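Local coordinates for protein aggregative adherence fimbrial subunit AggA (Escherichia coli O104:H4 str. C227-11, PDB 4PH8) that builds, as the major subunit, the aggregative adherence fimbriae type I with which the bacterium adheres, and probably binds host fibronectin, at residues Q24-G27 against P33-F36; V40-Q45 against A49-W54; K63-H68 against K73-L78; A86-Q91 against A95-K100. One frame throughout, in Å; residues are numbered along the deposited sequence. Where two conformers were deposited one is given.

Interaction 1. Residues Q24-G27 against P33-F36; sequences QTVG and PIGF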
loop_
_atom_site.group_PDB
_atom_site.type_symbol
_atom_site.label_atom_id
_atom_site.label_comp_id
_atom_site.label_asym_id
_atom_site.label_seq_id
_atom_site.Cartn_x
_atom_site.Cartn_y
_atom_site.Cartn_z
ATOM N N GLN A 24 3.660 7.125 -13.646
ATOM C CA GLN A 24 3.014 6.899 -14.931
ATOM C C GLN A 24 2.467 8.204 -15.497
ATOM O O GLN A 24 2.139 9.131 -14.745
ATOM C CB GLN A 24 1.880 5.889 -14.788
ATOM C CG GLN A 24 2.363 4.477 -14.538
ATOM C CD GLN A 24 1.220 3.528 -14.243
ATOM O OE1 GLN A 24 0.798 2.764 -15.107
ATOM N NE2 GLN A 24 0.701 3.588 -13.018
ATOM N N THR A 25 2.391 8.250 -16.827
ATOM C CA THR A 25 1.811 9.387 -17.558
ATOM C C THR A 25 0.757 8.860 -18.515
ATOM O O THR A 25 0.976 7.854 -19.191
ATOM C CB THR A 25 2.868 10.149 -18.377
ATOM O OG1 THR A 25 3.670 9.218 -19.109
ATOM C CG2 THR A 25 3.765 10.979 -17.472
ATOM N N VAL A 26 -0.386 9.536 -18.576
ATOM C CA VAL A 26 -1.466 9.110 -19.462
ATOM C C VAL A 26 -2.181 10.331 -20.029
ATOM O O VAL A 26 -2.186 11.392 -19.400
ATOM C CB VAL A 26 -2.451 8.187 -18.717
ATOM C CG1 VAL A 26 -3.385 8.987 -17.822
ATOM C CG2 VAL A 26 -3.230 7.328 -19.697
ATOM N N GLY A 27 -2.767 10.175 -21.213
ATOM C CA GLY A 27 -3.556 11.233 -21.830
ATOM C C GLY A 27 -4.932 11.332 -21.197
ATOM O O GLY A 27 -5.516 10.318 -20.793
ATOM N N PRO A 33 -7.683 1.107 -18.233
ATOM C CA PRO A 33 -7.487 1.105 -16.801
ATOM C C PRO A 33 -6.045 1.444 -16.425
ATOM O O PRO A 33 -5.110 0.993 -17.089
ATOM C CB PRO A 33 -7.805 -0.336 -16.407
ATOM C CG PRO A 33 -8.760 -0.806 -17.440
ATOM C CD PRO A 33 -8.379 -0.102 -18.703
ATOM N N ILE A 34 -5.888 2.246 -15.373
ATOM C CA ILE A 34 -4.572 2.622 -14.860
ATOM C C ILE A 34 -4.355 1.849 -13.564
ATOM O O ILE A 34 -5.118 1.996 -12.623
ATOM C CB ILE A 34 -4.462 4.140 -14.585
ATOM C CG1 ILE A 34 -4.825 4.951 -15.842
ATOM C CG2 ILE A 34 -3.046 4.493 -14.133
ATOM C CD1 ILE A 34 -5.114 6.409 -15.537
ATOM N N GLY A 35 -3.328 1.008 -13.541
ATOM C CA GLY A 35 -3.002 0.224 -12.348
ATOM C C GLY A 35 -1.918 0.849 -11.506
ATOM O O GLY A 35 -0.957 1.424 -12.035
ATOM N N PHE A 36 -2.069 0.707 -10.191
ATOM C CA PHE A 36 -1.068 1.128 -9.226
ATOM C C PHE A 36 -0.952 -0.001 -8.201
ATOM O O PHE A 36 -1.957 -0.538 -7.757
ATOM C CB PHE A 36 -1.469 2.406 -8.487
ATOM C CG PHE A 36 -1.865 3.553 -9.387
ATOM C CD1 PHE A 36 -0.910 4.405 -9.911
ATOM C CD2 PHE A 36 -3.190 3.807 -9.644
ATOM C CE1 PHE A 36 -1.274 5.468 -10.720
ATOM C CE2 PHE A 36 -3.571 4.879 -10.456
ATOM C CZ PHE A 36 -2.603 5.703 -10.990
HETATM O O HOH W 1 -1.304 1.223 -15.594
#

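Interaction 2. Residues V40-Q45 against A49-W54; sequences VTTSDQ and AGAKVW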
loop_
_atom_site.group_PDB
_atom_site.type_symbol
_atom_site.label_atom_id
_atom_site.label_comp_id
_atom_site.label_asym_id
_atom_site.label_seq_id
_atom_site.Cartn_x
_atom_site.Cartn_y
_atom_site.Cartn_z
ATOM N N VAL A 40 5.146 -5.089 0.011
ATOM C CA VAL A 40 5.820 -4.892 1.294
ATOM C C VAL A 40 6.461 -6.206 1.743
ATOM O O VAL A 40 5.873 -7.278 1.630
ATOM C CB VAL A 40 4.845 -4.374 2.401
ATOM C CG1 VAL A 40 5.630 -3.994 3.645
ATOM C CG2 VAL A 40 4.046 -3.190 1.894
ATOM N N THR A 41 7.679 -6.116 2.251
ATOM C CA THR A 41 8.349 -7.288 2.789
ATOM C C THR A 41 9.233 -6.835 3.934
ATOM O O THR A 41 9.253 -5.651 4.303
ATOM C CB THR A 41 9.142 -8.044 1.692
ATOM O OG1 THR A 41 9.542 -9.346 2.170
ATOM C CG2 THR A 41 10.342 -7.245 1.223
ATOM N N THR A 42 9.938 -7.791 4.518
ATOM C CA THR A 42 10.913 -7.490 5.541
ATOM C C THR A 42 12.052 -8.519 5.419
ATOM O O THR A 42 12.072 -9.305 4.473
ATOM C CB THR A 42 10.244 -7.475 6.944
ATOM O OG1 THR A 42 11.205 -7.096 7.931
ATOM C CG2 THR A 42 9.692 -8.848 7.282
ATOM N N SER A 43 12.987 -8.521 6.368
ATOM C CA SER A 43 14.176 -9.388 6.272
ATOM C C SER A 43 13.840 -10.873 6.475
ATOM O O SER A 43 12.823 -11.231 7.093
ATOM C CB SER A 43 15.223 -8.966 7.293
ATOM O OG SER A 43 14.736 -9.253 8.599
ATOM N N ASP A 44 14.712 -11.743 5.979
ATOM C CA ASP A 44 14.512 -13.184 6.167
ATOM C C ASP A 44 14.445 -13.542 7.656
ATOM O O ASP A 44 13.615 -14.337 8.053
ATOM C CB ASP A 44 15.619 -13.983 5.498
ATOM C CG ASP A 44 15.499 -14.001 3.980
ATOM O OD1 ASP A 44 14.456 -13.583 3.417
ATOM O OD2 ASP A 44 16.459 -14.451 3.335
ATOM N N GLN A 45 15.288 -12.929 8.476
ATOM C CA GLN A 45 15.243 -13.204 9.915
ATOM C C GLN A 45 13.926 -12.769 10.540
ATOM O O GLN A 45 13.366 -13.482 11.363
ATOM C CB GLN A 45 16.434 -12.586 10.642
ATOM C CG GLN A 45 17.738 -13.335 10.400
ATOM C CD GLN A 45 17.624 -14.834 10.651
ATOM O OE1 GLN A 45 17.553 -15.626 9.707
ATOM N NE2 GLN A 45 17.597 -15.229 11.919
ATOM N N ALA A 49 10.961 -15.001 12.328
ATOM C CA ALA A 49 10.506 -14.620 13.662
ATOM C C ALA A 49 8.994 -14.425 13.776
ATOM O O ALA A 49 8.466 -14.357 14.890
ATOM C CB ALA A 49 11.227 -13.355 14.105
ATOM N N GLY A 50 8.304 -14.313 12.644
ATOM C CA GLY A 50 6.838 -14.212 12.623
ATOM C C GLY A 50 6.250 -12.839 12.306
ATOM O O GLY A 50 5.104 -12.544 12.670
ATOM N N ALA A 51 7.014 -12.012 11.605
ATOM C CA ALA A 51 6.625 -10.626 11.312
ATOM C C ALA A 51 5.351 -10.526 10.509
ATOM O O ALA A 51 5.106 -11.339 9.624
ATOM C CB ALA A 51 7.733 -9.947 10.512
ATOM N N LYS A 52 4.592 -9.469 10.782
ATOM C CA LYS A 52 3.360 -9.180 10.085
ATOM C C LYS A 52 3.569 -7.831 9.434
ATOM O O LYS A 52 3.989 -6.881 10.089
ATOM C CB LYS A 52 2.182 -9.158 11.083
ATOM C CG LYS A 52 0.865 -8.619 10.527
ATOM C CD LYS A 52 -0.201 -8.439 11.604
ATOM C CE LYS A 52 -0.556 -9.751 12.277
ATOM N NZ LYS A 52 -1.644 -9.541 13.273
ATOM N N VAL A 53 3.284 -7.752 8.140
ATOM C CA VAL A 53 3.421 -6.504 7.429
ATOM C C VAL A 53 2.059 -5.908 7.139
ATOM O O VAL A 53 1.046 -6.611 7.120
ATOM C CB VAL A 53 4.265 -6.630 6.151
ATOM C CG1 VAL A 53 5.707 -6.918 6.499
ATOM C CG2 VAL A 53 3.713 -7.683 5.194
ATOM N N TRP A 54 2.056 -4.593 6.941
ATOM C CA TRP A 54 0.849 -3.810 6.795
ATOM C C TRP A 54 1.004 -2.834 5.654
ATOM O O TRP A 54 2.115 -2.383 5.352
ATOM C CB TRP A 54 0.587 -2.988 8.054
ATOM C CG TRP A 54 0.346 -3.789 9.275
ATOM C CD1 TRP A 54 1.282 -4.372 10.070
ATOM C CD2 TRP A 54 -0.923 -4.071 9.867
ATOM N NE1 TRP A 54 0.672 -5.018 11.128
ATOM C CE2 TRP A 54 -0.681 -4.846 11.025
ATOM C CE3 TRP A 54 -2.240 -3.753 9.529
ATOM C CZ2 TRP A 54 -1.713 -5.312 11.840
ATOM C CZ3 TRP A 54 -3.266 -4.214 10.339
ATOM C CH2 TRP A 54 -2.989 -4.988 11.485
#

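Interaction 3. Residues K63-H68 against K73-L78; sequences KWVLQH and KQKYTL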
loop_
_atom_site.group_PDB
_atom_site.type_symbol
_atom_site.label_atom_id
_atom_site.label_comp_id
_atom_site.label_asym_id
_atom_site.label_seq_id
_atom_site.Cartn_x
_atom_site.Cartn_y
_atom_site.Cartn_z
ATOM N N LYS A 63 -8.635 3.642 2.832
ATOM C CA LYS A 63 -8.632 3.489 1.380
ATOM C C LYS A 63 -7.533 4.365 0.766
ATOM O O LYS A 63 -7.009 5.276 1.395
ATOM C CB LYS A 63 -10.017 3.770 0.781
ATOM C CG LYS A 63 -10.999 2.661 1.098
ATOM C CD LYS A 63 -12.404 2.880 0.557
ATOM C CE LYS A 63 -13.346 1.846 1.166
ATOM N NZ LYS A 63 -14.766 2.027 0.768
ATOM N N TRP A 64 -7.127 4.029 -0.443
ATOM C CA TRP A 64 -6.018 4.721 -1.076
ATOM C C TRP A 64 -6.547 5.932 -1.813
ATOM O O TRP A 64 -7.549 5.830 -2.489
ATOM C CB TRP A 64 -5.330 3.769 -2.049
ATOM C CG TRP A 64 -4.749 2.521 -1.416
ATOM C CD1 TRP A 64 -4.977 2.028 -0.161
ATOM C CD2 TRP A 64 -3.866 1.592 -2.053
ATOM N NE1 TRP A 64 -4.272 0.856 0.031
ATOM C CE2 TRP A 64 -3.577 0.570 -1.115
ATOM C CE3 TRP A 64 -3.270 1.535 -3.316
ATOM C CZ2 TRP A 64 -2.735 -0.501 -1.410
ATOM C CZ3 TRP A 64 -2.424 0.466 -3.608
ATOM C CH2 TRP A 64 -2.172 -0.546 -2.650
ATOM N N VAL A 65 -5.891 7.084 -1.658
ATOM C CA VAL A 65 -6.393 8.336 -2.253
ATOM C C VAL A 65 -5.435 8.872 -3.317
ATOM O O VAL A 65 -4.298 9.219 -3.026
ATOM C CB VAL A 65 -6.642 9.412 -1.179
ATOM C CG1 VAL A 65 -7.216 10.682 -1.801
ATOM C CG2 VAL A 65 -7.568 8.871 -0.099
ATOM N N LEU A 66 -5.913 8.927 -4.554
ATOM C CA LEU A 66 -5.178 9.571 -5.628
ATOM C C LEU A 66 -5.621 11.035 -5.661
ATOM O O LEU A 66 -6.759 11.337 -6.036
ATOM C CB LEU A 66 -5.456 8.876 -6.959
ATOM C CG LEU A 66 -4.575 9.294 -8.145
ATOM C CD1 LEU A 66 -3.109 8.920 -7.955
ATOM C CD2 LEU A 66 -5.089 8.673 -9.430
ATOM N N GLN A 67 -4.701 11.924 -5.283
ATOM C CA GLN A 67 -5.021 13.308 -4.893
ATOM C C GLN A 67 -4.383 14.329 -5.838
ATOM O O GLN A 67 -3.171 14.303 -6.059
ATOM C CB GLN A 67 -4.511 13.540 -3.459
ATOM C CG GLN A 67 -4.602 14.968 -2.940
ATOM C CD GLN A 67 -6.025 15.372 -2.619
ATOM O OE1 GLN A 67 -6.646 14.805 -1.719
ATOM N NE2 GLN A 67 -6.556 16.347 -3.355
ATOM N N HIS A 68 -5.200 15.239 -6.378
ATOM C CA HIS A 68 -4.705 16.280 -7.281
ATOM C C HIS A 68 -3.852 17.257 -6.485
ATOM O O HIS A 68 -4.194 17.611 -5.358
ATOM C CB HIS A 68 -5.862 17.004 -7.981
ATOM C CG HIS A 68 -5.450 17.748 -9.218
ATOM N ND1 HIS A 68 -5.012 19.054 -9.189
ATOM C CD2 HIS A 68 -5.411 17.371 -10.520
ATOM C CE1 HIS A 68 -4.707 19.446 -10.413
ATOM N NE2 HIS A 68 -4.945 18.446 -11.242
ATOM N N LYS A 73 -10.309 19.185 -3.397
ATOM C CA LYS A 73 -11.519 18.384 -3.579
ATOM C C LYS A 73 -11.416 17.353 -4.706
ATOM O O LYS A 73 -12.217 16.421 -4.760
ATOM C CB LYS A 73 -12.732 19.303 -3.819
ATOM N N GLN A 74 -10.440 17.510 -5.600
ATOM C CA GLN A 74 -10.261 16.577 -6.710
ATOM C C GLN A 74 -9.400 15.390 -6.276
ATOM O O GLN A 74 -8.181 15.512 -6.104
ATOM C CB GLN A 74 -9.602 17.273 -7.893
ATOM C CG GLN A 74 -9.247 16.405 -9.085
ATOM C CD GLN A 74 -10.420 15.619 -9.619
ATOM O OE1 GLN A 74 -11.493 16.172 -9.849
ATOM N NE2 GLN A 74 -10.216 14.316 -9.829
ATOM N N LYS A 75 -10.038 14.239 -6.126
ATOM C CA LYS A 75 -9.353 13.060 -5.625
ATOM C C LYS A 75 -10.186 11.835 -5.904
ATOM O O LYS A 75 -11.391 11.940 -6.094
ATOM C CB LYS A 75 -9.100 13.196 -4.121
ATOM C CG LYS A 75 -10.353 13.438 -3.284
ATOM C CD LYS A 75 -10.062 13.362 -1.793
ATOM C CE LYS A 75 -9.949 14.733 -1.144
ATOM N NZ LYS A 75 -9.925 14.608 0.345
ATOM N N TYR A 76 -9.552 10.666 -5.930
ATOM C CA TYR A 76 -10.310 9.426 -6.017
ATOM C C TYR A 76 -9.897 8.507 -4.904
ATOM O O TYR A 76 -8.712 8.276 -4.688
ATOM C CB TYR A 76 -10.195 8.773 -7.392
ATOM C CG TYR A 76 -11.008 9.519 -8.432
ATOM C CD1 TYR A 76 -12.387 9.731 -8.257
ATOM C CD2 TYR A 76 -10.406 10.033 -9.573
ATOM C CE1 TYR A 76 -13.130 10.438 -9.194
ATOM C CE2 TYR A 76 -11.138 10.733 -10.511
ATOM C CZ TYR A 76 -12.498 10.932 -10.323
ATOM O OH TYR A 76 -13.220 11.631 -11.279
ATOM N N THR A 77 -10.898 8.056 -4.163
ATOM C CA THR A 77 -10.706 7.143 -3.061
ATOM C C THR A 77 -10.874 5.749 -3.635
ATOM O O THR A 77 -11.908 5.429 -4.217
ATOM C CB THR A 77 -11.737 7.438 -1.962
ATOM O OG1 THR A 77 -11.596 8.806 -1.555
ATOM C CG2 THR A 77 -11.548 6.529 -0.767
ATOM N N LEU A 78 -9.839 4.930 -3.486
ATOM C CA LEU A 78 -9.744 3.661 -4.198
ATOM C C LEU A 78 -9.697 2.500 -3.217
ATOM O O LEU A 78 -8.984 2.539 -2.206
ATOM C CB LEU A 78 -8.507 3.660 -5.103
ATOM C CG LEU A 78 -8.417 4.818 -6.110
ATOM C CD1 LEU A 78 -7.080 4.831 -6.819
ATOM C CD2 LEU A 78 -9.542 4.720 -7.130
#

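Interaction 4. Residues A86-Q91 against A95-K100; sequences ADFVNQ and AKIYKK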
loop_
_atom_site.group_PDB
_atom_site.type_symbol
_atom_site.label_atom_id
_atom_site.label_comp_id
_atom_site.label_asym_id
_atom_site.label_seq_id
_atom_site.Cartn_x
_atom_site.Cartn_y
_atom_site.Cartn_z
ATOM N N ALA A 86 -3.161 -12.361 2.142
ATOM C CA ALA A 86 -3.318 -11.161 2.969
ATOM C C ALA A 86 -4.754 -11.087 3.462
ATOM O O ALA A 86 -5.607 -11.870 3.044
ATOM C CB ALA A 86 -2.977 -9.924 2.155
ATOM N N ASP A 87 -5.013 -10.161 4.365
ATOM C CA ASP A 87 -6.360 -9.928 4.881
ATOM C C ASP A 87 -6.589 -8.447 5.086
ATOM O O ASP A 87 -5.646 -7.689 5.281
ATOM C CB ASP A 87 -6.533 -10.630 6.234
ATOM C CG ASP A 87 -6.783 -12.091 6.102
ATOM O OD1 ASP A 87 -7.938 -12.470 5.854
ATOM O OD2 ASP A 87 -5.835 -12.869 6.297
ATOM N N PHE A 88 -7.853 -8.059 5.077
ATOM C CA PHE A 88 -8.289 -6.735 5.491
ATOM C C PHE A 88 -8.649 -6.780 6.968
ATOM O O PHE A 88 -9.152 -7.787 7.450
ATOM C CB PHE A 88 -9.537 -6.333 4.719
ATOM C CG PHE A 88 -9.323 -6.199 3.251
ATOM C CD1 PHE A 88 -8.632 -5.113 2.741
ATOM C CD2 PHE A 88 -9.796 -7.158 2.379
ATOM C CE1 PHE A 88 -8.435 -4.983 1.388
ATOM C CE2 PHE A 88 -9.597 -7.035 1.015
ATOM C CZ PHE A 88 -8.926 -5.943 0.521
ATOM N N VAL A 89 -8.385 -5.679 7.656
ATOM C CA VAL A 89 -8.765 -5.503 9.052
ATOM C C VAL A 89 -10.272 -5.718 9.232
ATOM O O VAL A 89 -11.093 -5.250 8.423
ATOM C CB VAL A 89 -8.343 -4.104 9.545
ATOM C CG1 VAL A 89 -9.005 -3.768 10.879
ATOM C CG2 VAL A 89 -6.838 -4.031 9.690
ATOM N N ASN A 90 -10.609 -6.467 10.276
ATOM C CA ASN A 90 -11.996 -6.678 10.702
ATOM C C ASN A 90 -12.915 -7.248 9.611
ATOM O O ASN A 90 -14.016 -6.722 9.345
ATOM C CB ASN A 90 -12.559 -5.373 11.280
ATOM C CG ASN A 90 -13.817 -5.587 12.109
ATOM O OD1 ASN A 90 -14.831 -4.915 11.904
ATOM N ND2 ASN A 90 -13.762 -6.530 13.050
ATOM N N GLN A 91 -12.439 -8.324 8.984
ATOM C CA GLN A 91 -13.172 -9.032 7.918
ATOM C C GLN A 91 -13.650 -8.135 6.768
ATOM O O GLN A 91 -14.610 -8.471 6.067
ATOM C CB GLN A 91 -14.348 -9.822 8.506
ATOM C CG GLN A 91 -13.933 -10.854 9.552
ATOM C CD GLN A 91 -15.009 -11.887 9.889
ATOM O OE1 GLN A 91 -14.719 -12.878 10.556
ATOM N NE2 GLN A 91 -16.249 -11.663 9.441
ATOM N N ALA A 95 -10.212 -1.036 5.151
ATOM C CA ALA A 95 -9.340 -1.406 4.023
ATOM C C ALA A 95 -7.868 -1.557 4.404
ATOM O O ALA A 95 -7.057 -1.896 3.549
ATOM C CB ALA A 95 -9.476 -0.409 2.886
ATOM N N LYS A 96 -7.505 -1.307 5.660
ATOM C CA LYS A 96 -6.125 -1.555 6.093
ATOM C C LYS A 96 -5.798 -3.039 5.889
ATOM O O LYS A 96 -6.619 -3.908 6.150
ATOM C CB LYS A 96 -5.916 -1.118 7.539
ATOM C CG LYS A 96 -4.540 -1.401 8.103
ATOM C CD LYS A 96 -4.356 -0.767 9.475
ATOM C CE LYS A 96 -4.141 0.727 9.389
ATOM N NZ LYS A 96 -4.138 1.326 10.756
ATOM N N ILE A 97 -4.602 -3.316 5.382
ATOM C CA ILE A 97 -4.222 -4.666 4.987
ATOM C C ILE A 97 -3.091 -5.169 5.852
ATOM O O ILE A 97 -2.170 -4.415 6.134
ATOM C CB ILE A 97 -3.700 -4.640 3.538
ATOM C CG1 ILE A 97 -4.715 -3.940 2.628
ATOM C CG2 ILE A 97 -3.356 -6.046 3.062
ATOM C CD1 ILE A 97 -4.077 -3.319 1.394
ATOM N N TYR A 98 -3.135 -6.443 6.231
ATOM C CA TYR A 98 -2.002 -7.070 6.879
ATOM C C TYR A 98 -1.743 -8.434 6.291
ATOM O O TYR A 98 -2.592 -9.018 5.602
ATOM C CB TYR A 98 -2.226 -7.197 8.395
ATOM C CG TYR A 98 -3.403 -8.059 8.767
ATOM C CD1 TYR A 98 -4.674 -7.512 8.873
ATOM C CD2 TYR A 98 -3.249 -9.417 9.002
ATOM C CE1 TYR A 98 -5.764 -8.294 9.197
ATOM C CE2 TYR A 98 -4.338 -10.214 9.315
ATOM C CZ TYR A 98 -5.585 -9.646 9.421
ATOM O OH TYR A 98 -6.665 -10.437 9.742
ATOM N N LYS A 99 -0.555 -8.938 6.572
ATOM C CA LYS A 99 -0.187 -10.292 6.186
ATOM C C LYS A 99 0.920 -10.805 7.070
ATOM O O LYS A 99 1.934 -10.142 7.215
ATOM C CB LYS A 99 0.273 -10.321 4.750
ATOM C CG LYS A 99 0.590 -11.715 4.232
ATOM C CD LYS A 99 0.873 -11.654 2.731
ATOM C CE LYS A 99 1.202 -13.015 2.146
ATOM N NZ LYS A 99 1.288 -12.993 0.660
ATOM N N LYS A 100 0.716 -11.991 7.639
ATOM C CA LYS A 100 1.759 -12.702 8.346
ATOM C C LYS A 100 2.611 -13.398 7.284
ATOM O O LYS A 100 2.156 -14.309 6.603
ATOM C CB LYS A 100 1.135 -13.702 9.340
ATOM C CG LYS A 100 2.065 -14.780 9.872
ATOM C CD LYS A 100 3.203 -14.222 10.707
ATOM C CE LYS A 100 3.593 -15.193 11.817
ATOM N NZ LYS A 100 2.888 -14.913 13.096
HETATM O O HOH W 2 -5.974 -13.725 8.810
HETATM O O HOH W 3 -9.952 -9.846 9.174
#

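Interaction 1. Residues Q24-G27 against P33-F36
In the beta sandwich of this fimbrial subunit, Q24 and V26 of strand 24-26 face I34, G35 and F36 of strand 34-36. The two strands run nearly antiparallel, yet their axes come no closer than 9.5 Å, so side chains and a water bridge the gap in place of backbone pairing. For its backbone bonds strand 24-26 turns instead to strand 141-155, whereas I34 pairs with V114 of strand 108-114. Glutamine suits position 24 because its chain is long enough to reach across and its amide can both donate and accept hydrogen bonds. With CG beside the backbone N (chi1 -71°) and the chain extended beyond it, NE2 donates a hydrogen bond to G35 O (2.9 Å, 157° at the hydrogen), which lies nearly in the amide plane. NE2 also passes 3.6 Å from F36 CE1, the amide and ring planes standing 79° apart. Alongside, two branched aliphatic chains close the apolar part tip to tip, V26 CG1 meeting I34 CD1 at 3.9 Å. The water joins the two strands through polar atoms, donating to Q24 OE1 at 2.7 Å and accepting from G35 N at 2.9 Å.

Interaction 2. Residues V40-Q45 against A49-W54
V40 reaches V53 with one of its two methyls. From its CB the branches part: CG1, anti to the backbone N (chi1 -172°), lies 3.9 Å from V53 CB and 4.1 Å from V53 CG1, while CG2, beside the backbone N, comes 4.0 Å from W54 O. The two valines overlap flank to flank, pointing opposite ways, and their compact, beta-branched shape suits strands that pack without sharing a hydrogen bond. Farther along, T42 turns its two branches to different tasks. Its OG1 hydrogen-bonds to P15 O, and its CG2 is left to meet A51 CB at 3.9 Å, a small methyl against a small methyl; V134 of strand 124-138 packs on both residues. Here the chain makes a strand-helix-strand connection, the short helix 44-49 linking strand 34-41 to strand 52-68. S43 is its N-cap, its OG taking the N-H of C46, and C46 in turn forms a disulfide with C14. At the other end A49 N bonds Q45 O at 3.0 Å, rather bent at 136°, and A49 CB lies 3.5 Å from the same oxygen. G50 then ends the helix in a Schellman motif; its positive phi of 106° would press a beta carbon against the preceding carbonyl oxygen, so glycine fits there. The amide end of Q45 is turned elsewhere, its OE1 accepting a bond from K48 NZ.

Interaction 3. Residues K63-H68 against K73-L78
Strands 64-68 and 75-78 form an antiparallel hairpin, with W64 opposite L78 and L66 opposite Y76 as hydrogen-bonded pairs and V65-T77 and Q67-K75 as non-hydrogen-bonded ones. The bond from L78 N to W64 O is the shortest of the ladder at 2.7 Å, and H68 N to Q74 O, 3.0 Å, closes it beside the turn. On the face of V65 and Q67, the K75 chain crosses V65 obliquely, its CB 3.9 Å from V65 CG1, then runs beside Q67 so that K75 CE passes 3.4 Å from Q67 OE1. A long lysine suits this exposed place, its methylenes covering the valine. Q67 bends at chi2 (73°), bringing NE2 back to A72 O, its acceptor. T77 contributes a methyl, CG2, 3.5 Å from K63 CB. At the turn, H68 CB lies 3.6 Å from Q74 CG, the imidazole standing 84° from the amide plane; NE2 of this ring binds P123 O. Y76, on the other face, hydrogen-bonds through OH to V120 O. Sharing that face, the largely apolar W64, L66 and L78 are buried against A110, V112 and V114 of strand 108-114, while W64 and L66 also touch M128, L130 and Y126 of strand 124-138.

Interaction 4. Residues A86-Q91 against A95-K100
A short beta hairpin joins D87 and F88 to I97 and Y98, and its second strand, 97-100, continues into the sandwich by pairing with strand 52-68. D87 and Y98 form a hydrogen-bonded pair, D87 N giving to Y98 O at 2.9 Å and Y98 N to D87 O at 3.0 Å; V89 N adds a third bond, to K96 O. Tyrosine suits its place because its broad ring can lie back over the partner strand. Chi1 of 62° sets CG between the backbone N and the carbonyl carbon, and the ring then takes D87 CB over one face in a CH-pi contact, 3.9 Å from the centroid. V89 and K96 lie side by side, V89 CG2 3.7 Å from K96 CB; the lysine tip goes on to a cation-pi contact with W56. The opposite face of the hairpin is apolar: F88 CE1 rests 4.1 Å from I97 CG1, with A95 O in plane at the ring edge, and A86 CB touches I97 CG2. K99 NZ forms a salt bridge with D83 OD1 and hydrogen bonds to N105 OD1 and F107 O, which probably compensate its burial. At the turn a water donates to F88 O at 2.8 Å and accepts from Q91 N at 2.9 Å.

How the interactions relate
Along the chain the four contacts follow in series, none nested and none crossed. Interaction 1 closes the five-residue loop before strand 34-41; that strand carries the chain to interaction 2, about 30 Å away between centres, which closes over the short helix. Strand 52-68 then leads back to interaction 3, a hairpin closing a four-residue loop, and strand 75-82 runs on to interaction 4, a second hairpin. Interactions 1 and 3 meet where F36 CZ packs on L66 CD2. Interactions 2 and 4 are joined by a probable hydrogen bond from K99 N to V53 O, and interactions 3 and 4 by W64 against I97 and K63 against A95. Strands 34-41 and 52-68 thus connect contacts on opposite sides of the chain's centre.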